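Local coordinates for protein alpha-galactosidase (Thermus thermophilus, PDB 6LCJ) that probably hydrolyses terminal alpha-linked galactose residues from oligosaccharides, as a thermostable enzyme of glycoside hydrolase family 36 that assembles as a hexamer, at residues D351-G356 and E395-D400; Q51-A56 and L337-P342; G98-A103 and L135-E140. All blocks are in the same frame, centred on the assembly; numbering follows the deposited sequence.

Contacts 1 and 2 adjoin at the TIM barrel, their centres about 10 Å apart. Strands 335-338 and 352-354 are neighbours in its parallel sheet, joined by a bond from Phe338 N to Gly352 O, and strand 398-400 adds the next position. Contact 3 stands apart in the seven-stranded antiparallel sheet of the N-terminal domain, its centre about 25 Å from that of contact 1. That sheet also holds strands 44-48 and 56-59, whose connecting loop reaches across to the barrel in contact 2. Along the chain, contact 3 is nested inside the loop closed by contact 2, and contact 1 follows. The contacts thus sample the N-terminal domain, the barrel and the junction between them.

Contact 1: residues D351-G356 and E395-D400; sequences DGLRVG and ENVHVD
Leu353 and Asp400 share the straightest of the backbone hydrogen bonds between 351-356 and 395-400, with Asp400 N 2.9 Å from Leu353 O and approaching from above the carbonyl plane. Leu353 N gives the shortest, meeting His398 O head-on at 2.8 Å. His398 N reaches Asp351 O at 3.0 Å, and Val355 N closes the far end with a weak bond to Asp400 O. The short strands run parallel at 31° to each other, pairing Gly352 with His398, Leu353 with Val399 and Arg354 with Asp400. They are consecutive strands of the eight-stranded TIM barrel, which suits its Melibiase family, and strand 335-338 lies on the other flank of 352-354.

The polar side chains stand on the sheet face shared by Arg354, Asp400 and His398. With CG anti to the backbone N (chi1 -177°), the Asp400 carboxylate lies alongside the Arg354 stem, OD2 resting 3.1 Å from CD. The charged ends stay beyond salt-bridge range and their planes stand 81° apart. Bends at chi2 and chi3 turn the guanidinium instead toward its own chain, where NH2 bonds Gly356 O at 2.9 Å and also pairs with Asp358. Its NE donates in the guanidinium plane to a water, 2.9 Å from the water O, which also accepts from Gly356 N and lies close to Asp400 O; Asp400 OD1 is held by the neighbouring Asp402. The His398 ring is tied to Tyr335 OH through ND1 and to Gly157 O through NE2.

Apolar contacts join the valines and Leu353. Val355 CG2 meets Val399 CG1 at 3.5 Å, the two side chains crossing at about a right angle. Nearer the start of the strands, Leu353 CB touches Val397 CG2 at 3.9 Å.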
# COMPACT_ATOMS: atom_id res chain seq x y z
N ASP E 351 -21.28 -45.65 8.26
CA ASP E 351 -22.59 -46.21 7.95
C ASP E 351 -23.54 -45.13 7.46
O ASP E 351 -24.27 -45.33 6.48
CB ASP E 351 -23.19 -46.89 9.18
CG ASP E 351 -22.27 -47.94 9.77
OD1 ASP E 351 -22.11 -48.99 9.12
OD2 ASP E 351 -21.70 -47.72 10.87
N GLY E 352 -23.53 -43.98 8.12
CA GLY E 352 -24.26 -42.82 7.67
C GLY E 352 -23.32 -41.64 7.53
O GLY E 352 -22.36 -41.50 8.30
N LEU E 353 -23.59 -40.79 6.54
CA LEU E 353 -22.73 -39.66 6.22
C LEU E 353 -23.59 -38.42 5.99
O LEU E 353 -24.47 -38.42 5.12
CB LEU E 353 -21.87 -39.96 4.99
CG LEU E 353 -20.94 -38.86 4.50
CD1 LEU E 353 -19.82 -38.66 5.47
CD2 LEU E 353 -20.38 -39.17 3.11
N ARG E 354 -23.33 -37.37 6.76
CA ARG E 354 -23.97 -36.08 6.50
C ARG E 354 -23.37 -35.47 5.24
O ARG E 354 -22.15 -35.45 5.07
CB ARG E 354 -23.78 -35.15 7.70
CG ARG E 354 -24.65 -35.53 8.91
CD ARG E 354 -25.99 -34.78 8.92
NE ARG E 354 -25.76 -33.40 8.57
CZ ARG E 354 -25.49 -32.43 9.45
NH1 ARG E 354 -25.47 -32.67 10.75
NH2 ARG E 354 -25.26 -31.20 9.00
N VAL E 355 -24.24 -35.00 4.34
CA VAL E 355 -23.83 -34.48 3.04
C VAL E 355 -24.14 -33.00 2.86
O VAL E 355 -23.91 -32.46 1.78
CB VAL E 355 -24.46 -35.28 1.88
CG1 VAL E 355 -23.88 -36.67 1.80
CG2 VAL E 355 -25.95 -35.33 2.06
N GLY E 356 -24.65 -32.33 3.88
CA GLY E 356 -24.86 -30.91 3.79
C GLY E 356 -24.66 -30.18 5.10
O GLY E 356 -24.54 -30.77 6.19
N GLU E 395 -25.37 -44.97 -3.27
CA GLU E 395 -24.72 -46.22 -3.63
C GLU E 395 -23.74 -46.69 -2.55
O GLU E 395 -23.50 -47.89 -2.41
CB GLU E 395 -24.00 -46.02 -4.96
CG GLU E 395 -23.20 -47.22 -5.42
CD GLU E 395 -24.08 -48.35 -5.94
OE1 GLU E 395 -25.29 -48.12 -6.19
OE2 GLU E 395 -23.54 -49.47 -6.09
N ASN E 396 -23.15 -45.76 -1.80
CA ASN E 396 -21.97 -46.07 -1.01
C ASN E 396 -22.16 -45.96 0.49
O ASN E 396 -21.34 -46.49 1.23
CB ASN E 396 -20.82 -45.14 -1.41
CG ASN E 396 -20.58 -45.13 -2.90
OD1 ASN E 396 -21.27 -44.43 -3.64
ND2 ASN E 396 -19.59 -45.89 -3.36
N VAL E 397 -23.23 -45.31 0.96
CA VAL E 397 -23.40 -45.05 2.38
C VAL E 397 -24.83 -44.57 2.58
O VAL E 397 -25.47 -44.12 1.63
CB VAL E 397 -22.36 -43.99 2.86
CG1 VAL E 397 -22.59 -42.66 2.16
CG2 VAL E 397 -22.40 -43.81 4.38
N HIS E 398 -25.34 -44.70 3.80
CA HIS E 398 -26.59 -44.04 4.15
C HIS E 398 -26.38 -42.53 4.13
O HIS E 398 -25.59 -41.99 4.92
CB HIS E 398 -27.07 -44.50 5.52
CG HIS E 398 -27.39 -45.95 5.57
ND1 HIS E 398 -27.47 -46.66 6.75
CD2 HIS E 398 -27.63 -46.84 4.57
CE1 HIS E 398 -27.76 -47.92 6.48
NE2 HIS E 398 -27.87 -48.06 5.17
N VAL E 399 -27.09 -41.86 3.23
CA VAL E 399 -26.93 -40.42 3.04
C VAL E 399 -27.87 -39.71 4.00
O VAL E 399 -29.09 -39.85 3.92
CB VAL E 399 -27.21 -40.03 1.59
CG1 VAL E 399 -27.34 -38.52 1.47
CG2 VAL E 399 -26.10 -40.57 0.70
N ASP E 400 -27.29 -38.94 4.92
CA ASP E 400 -28.07 -38.24 5.93
C ASP E 400 -28.34 -36.81 5.48
O ASP E 400 -27.40 -36.02 5.38
CB ASP E 400 -27.32 -38.25 7.25
CG ASP E 400 -28.11 -37.59 8.37
OD1 ASP E 400 -29.30 -37.24 8.14
OD2 ASP E 400 -27.53 -37.45 9.48
O HOH W 1 -26.60 -33.65 5.82

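Contact 2: residues Q51-A56 and L337-P342; sequences QSWSLA and LFCGAP
Gln51 and Pro342 form a single backbone bridge, their CA atoms 4.1 Å apart, where the type I turn Gln51-Ser54 meets the loop following strand 335-338. The turn belongs to the link between strands 44-48 and 56-59 of the seven-stranded antiparallel sheet in the N-terminal domain, so this is a domain junction: a loop of the beta domain inserted at the C-terminal end of a TIM-barrel strand, the end at which such barrels carry their active sites.

Ser52 exchanges two weak bonds with Ala341, its N to Ala341 O at 3.0 Å and its OG accepting from Ala341 N at 3.3 Å in a nearly straight line. The same hydroxyl bonds Arg354 O, tying the turn to the next barrel strand.

The indole of Trp53 packs against Gly340, whose CA sits over one face in a CH-pi contact, 3.8 Å from the centroid of the six-membered ring and 17° off its normal. Gly340 has positive phi, and a side chain there would collide with Trp53 CH2. On the same face lies Gln51 OE1, which also takes a weak bond from Trp53 N, while the ring of Phe305 meets the indole edge-to-face. Cys339 SG approaches the five-membered ring obliquely and lies 3.9 Å from Trp53 NE1.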
# COMPACT_ATOMS: atom_id res chain seq x y z
N GLN E 51 -15.97 -31.42 2.64
CA GLN E 51 -16.57 -32.12 3.77
C GLN E 51 -18.09 -31.90 3.79
O GLN E 51 -18.67 -31.22 2.94
CB GLN E 51 -15.90 -31.69 5.09
CG GLN E 51 -15.79 -30.20 5.31
CD GLN E 51 -16.34 -29.76 6.65
OE1 GLN E 51 -17.39 -30.25 7.09
NE2 GLN E 51 -15.65 -28.82 7.31
N SER E 52 -18.73 -32.50 4.80
CA SER E 52 -20.19 -32.50 4.93
C SER E 52 -20.80 -31.12 4.73
O SER E 52 -21.70 -30.94 3.91
CB SER E 52 -20.57 -33.03 6.31
OG SER E 52 -20.31 -34.42 6.40
N TRP E 53 -20.30 -30.12 5.47
CA TRP E 53 -20.87 -28.78 5.43
C TRP E 53 -20.48 -28.01 4.18
O TRP E 53 -21.12 -27.00 3.85
CB TRP E 53 -20.45 -28.00 6.70
CG TRP E 53 -20.74 -28.77 7.97
CD1 TRP E 53 -21.80 -29.59 8.20
CD2 TRP E 53 -19.93 -28.81 9.15
NE1 TRP E 53 -21.72 -30.14 9.45
CE2 TRP E 53 -20.58 -29.68 10.06
CE3 TRP E 53 -18.73 -28.20 9.54
CZ2 TRP E 53 -20.06 -29.96 11.34
CZ3 TRP E 53 -18.22 -28.49 10.82
CH2 TRP E 53 -18.89 -29.34 11.70
N SER E 54 -19.46 -28.47 3.45
CA SER E 54 -18.95 -27.72 2.31
C SER E 54 -19.97 -27.63 1.18
O SER E 54 -20.86 -28.48 1.04
CB SER E 54 -17.66 -28.37 1.79
OG SER E 54 -16.63 -28.23 2.74
N LEU E 55 -19.84 -26.58 0.38
CA LEU E 55 -20.74 -26.40 -0.75
C LEU E 55 -20.47 -27.43 -1.84
O LEU E 55 -19.33 -27.61 -2.28
CB LEU E 55 -20.59 -24.99 -1.33
CG LEU E 55 -21.43 -24.81 -2.60
CD1 LEU E 55 -22.84 -24.37 -2.26
CD2 LEU E 55 -20.77 -23.86 -3.60
N ALA E 56 -21.53 -28.10 -2.28
CA ALA E 56 -21.53 -28.88 -3.51
C ALA E 56 -22.62 -28.32 -4.42
O ALA E 56 -23.80 -28.32 -4.03
CB ALA E 56 -21.76 -30.36 -3.23
N LEU E 337 -22.28 -42.59 12.37
CA LEU E 337 -22.73 -41.49 11.54
C LEU E 337 -21.60 -40.47 11.49
O LEU E 337 -21.22 -39.93 12.53
CB LEU E 337 -24.00 -40.85 12.11
CG LEU E 337 -24.44 -39.58 11.37
CD1 LEU E 337 -24.98 -39.92 9.98
CD2 LEU E 337 -25.47 -38.81 12.16
N PHE E 338 -21.06 -40.24 10.29
CA PHE E 338 -19.97 -39.28 10.09
C PHE E 338 -20.54 -37.90 9.80
O PHE E 338 -21.39 -37.74 8.92
CB PHE E 338 -19.06 -39.71 8.93
CG PHE E 338 -18.06 -40.79 9.28
CD1 PHE E 338 -18.32 -41.72 10.29
CD2 PHE E 338 -16.88 -40.91 8.57
CE1 PHE E 338 -17.42 -42.73 10.58
CE2 PHE E 338 -15.96 -41.92 8.86
CZ PHE E 338 -16.24 -42.83 9.86
N CYS E 339 -20.03 -36.90 10.52
CA CYS E 339 -20.50 -35.52 10.38
C CYS E 339 -19.29 -34.59 10.30
O CYS E 339 -18.24 -34.86 10.89
CB CYS E 339 -21.43 -35.13 11.57
SG CYS E 339 -22.35 -33.52 11.36
N GLY E 340 -19.44 -33.48 9.56
CA GLY E 340 -18.34 -32.55 9.38
C GLY E 340 -17.13 -33.19 8.75
O GLY E 340 -15.98 -32.81 9.04
N ALA E 341 -17.37 -34.15 7.90
CA ALA E 341 -16.37 -35.12 7.56
C ALA E 341 -16.00 -35.03 6.10
O ALA E 341 -16.87 -34.76 5.25
CB ALA E 341 -16.89 -36.54 7.86
N PRO E 342 -14.73 -35.26 5.77
CA PRO E 342 -14.35 -35.48 4.37
C PRO E 342 -15.29 -36.47 3.70
O PRO E 342 -15.38 -37.63 4.12
CB PRO E 342 -12.93 -36.04 4.48
CG PRO E 342 -12.43 -35.47 5.76
CD PRO E 342 -13.60 -35.48 6.68

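Contact 3: residues G98-A103 and L135-E140; sequences GPDGRA and LAYGPE
Arg102 and Tyr137 cross at about a right angle, the guanidinium lying against the phenol ring with the two planes 42° apart. Tyr137 CE2 stands over one face of the guanidinium, 3.4 Å from Arg102 NH2, toward the rim of the group rather than its middle. The tyrosine hydroxyl is close to the same NH2, but the angle is too poor for a hydrogen bond. The CB-CG bond of Tyr137 points opposite to the backbone N (chi1 -178°), which carries the ring across to 98-103, and there its CD1 edge meets Ala103 O at 3.3 Å. The ring of Phe40 also packs against it.

A bend at chi3 (-66°) swings the arginine head round to Asp100. Arg102 NE donates to Asp100 OD2 at 2.9 Å, in the guanidinium plane and nearly along the C-O axis, a salt bridge that spans the end of the type I turn Gly98-Gly101. NH1 is taken by Gly9 O. Nearer the backbone, Arg102 CB rests on Gly138 O at 3.2 Å.

The two backbones are antiparallel strand ends of the seven-stranded N-terminal sheet. Ala103 and Gly138 form the hydrogen-bonded pair, Ala103 N to Gly138 O at 2.8 Å and Gly138 N to Ala103 O at 3.3 Å. The chain then turns a corner at Gly138, and Pro139 takes the N-cap position of helix 140-149, whose Glu140 pairs with Arg97.

A leucine in place of Arg102 would probably leave Asp100 without its charge partner and Gly9 O without this donor, and uncover part of the Tyr137 ring. The carboxylate of Asp100 probably offsets much of the arginine's charge, and that bond, with Gly9 O at NH1 and the ring of Tyr137 on one face, is likely to limit rotation of the flat head.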
# COMPACT_ATOMS: atom_id res chain seq x y z
N GLY E 98 -22.14 -29.78 -20.71
CA GLY E 98 -22.43 -29.41 -22.07
C GLY E 98 -23.78 -28.73 -22.16
O GLY E 98 -24.67 -28.97 -21.34
N PRO E 99 -23.95 -27.85 -23.16
CA PRO E 99 -25.26 -27.22 -23.39
C PRO E 99 -26.46 -28.18 -23.37
O PRO E 99 -27.58 -27.74 -23.08
CB PRO E 99 -25.08 -26.59 -24.78
CG PRO E 99 -23.63 -26.23 -24.83
CD PRO E 99 -22.88 -27.23 -23.97
N ASP E 100 -26.24 -29.47 -23.64
CA ASP E 100 -27.31 -30.46 -23.76
C ASP E 100 -27.66 -31.14 -22.44
O ASP E 100 -28.44 -32.10 -22.45
CB ASP E 100 -26.90 -31.51 -24.78
CG ASP E 100 -25.48 -32.00 -24.56
OD1 ASP E 100 -24.61 -31.15 -24.25
OD2 ASP E 100 -25.23 -33.22 -24.69
N GLY E 101 -27.11 -30.68 -21.32
CA GLY E 101 -27.34 -31.34 -20.05
C GLY E 101 -26.56 -32.62 -19.83
O GLY E 101 -26.85 -33.35 -18.87
N ARG E 102 -25.60 -32.94 -20.69
CA ARG E 102 -24.70 -34.04 -20.42
C ARG E 102 -23.46 -33.51 -19.71
O ARG E 102 -23.05 -32.36 -19.89
CB ARG E 102 -24.34 -34.78 -21.70
CG ARG E 102 -25.57 -35.44 -22.33
CD ARG E 102 -25.22 -36.54 -23.32
NE ARG E 102 -24.53 -36.01 -24.49
CZ ARG E 102 -23.62 -36.69 -25.19
NH1 ARG E 102 -23.31 -37.94 -24.82
NH2 ARG E 102 -23.03 -36.14 -26.24
N ALA E 103 -22.87 -34.36 -18.87
CA ALA E 103 -21.76 -33.97 -18.02
C ALA E 103 -20.49 -34.74 -18.38
O ALA E 103 -20.54 -35.95 -18.63
CB ALA E 103 -22.09 -34.19 -16.55
N LEU E 135 -13.25 -41.37 -15.67
CA LEU E 135 -13.62 -40.33 -16.62
C LEU E 135 -14.78 -40.83 -17.45
O LEU E 135 -14.74 -41.95 -17.97
CB LEU E 135 -12.45 -39.93 -17.52
CG LEU E 135 -12.81 -39.13 -18.78
CD1 LEU E 135 -13.14 -37.70 -18.42
CD2 LEU E 135 -11.70 -39.21 -19.81
N ALA E 136 -15.81 -40.01 -17.58
CA ALA E 136 -17.03 -40.42 -18.23
C ALA E 136 -17.70 -39.21 -18.86
O ALA E 136 -17.49 -38.07 -18.43
CB ALA E 136 -17.97 -41.12 -17.24
N TYR E 137 -18.49 -39.46 -19.90
CA TYR E 137 -19.26 -38.43 -20.57
C TYR E 137 -20.62 -39.01 -20.92
O TYR E 137 -20.70 -40.11 -21.47
CB TYR E 137 -18.56 -37.94 -21.84
CG TYR E 137 -19.30 -36.84 -22.54
CD1 TYR E 137 -19.84 -35.78 -21.83
CD2 TYR E 137 -19.46 -36.85 -23.92
CE1 TYR E 137 -20.52 -34.76 -22.47
CE2 TYR E 137 -20.13 -35.83 -24.58
CZ TYR E 137 -20.67 -34.79 -23.85
OH TYR E 137 -21.34 -33.77 -24.49
N GLY E 138 -21.68 -38.30 -20.57
CA GLY E 138 -23.01 -38.83 -20.74
C GLY E 138 -24.01 -38.04 -19.94
O GLY E 138 -23.70 -36.97 -19.40
N PRO E 139 -25.24 -38.56 -19.85
CA PRO E 139 -26.26 -37.91 -19.02
C PRO E 139 -25.76 -37.76 -17.59
O PRO E 139 -25.08 -38.64 -17.05
CB PRO E 139 -27.45 -38.87 -19.10
CG PRO E 139 -27.24 -39.62 -20.36
CD PRO E 139 -25.76 -39.75 -20.54
N GLU E 140 -26.10 -36.62 -16.98
CA GLU E 140 -25.61 -36.26 -15.66
C GLU E 140 -25.78 -37.39 -14.65
O GLU E 140 -24.82 -37.80 -13.98
CB GLU E 140 -26.35 -35.01 -15.19
CG GLU E 140 -25.61 -34.15 -14.19
CD GLU E 140 -26.32 -32.83 -13.95
OE1 GLU E 140 -26.20 -31.92 -14.81
OE2 GLU E 140 -27.01 -32.70 -12.92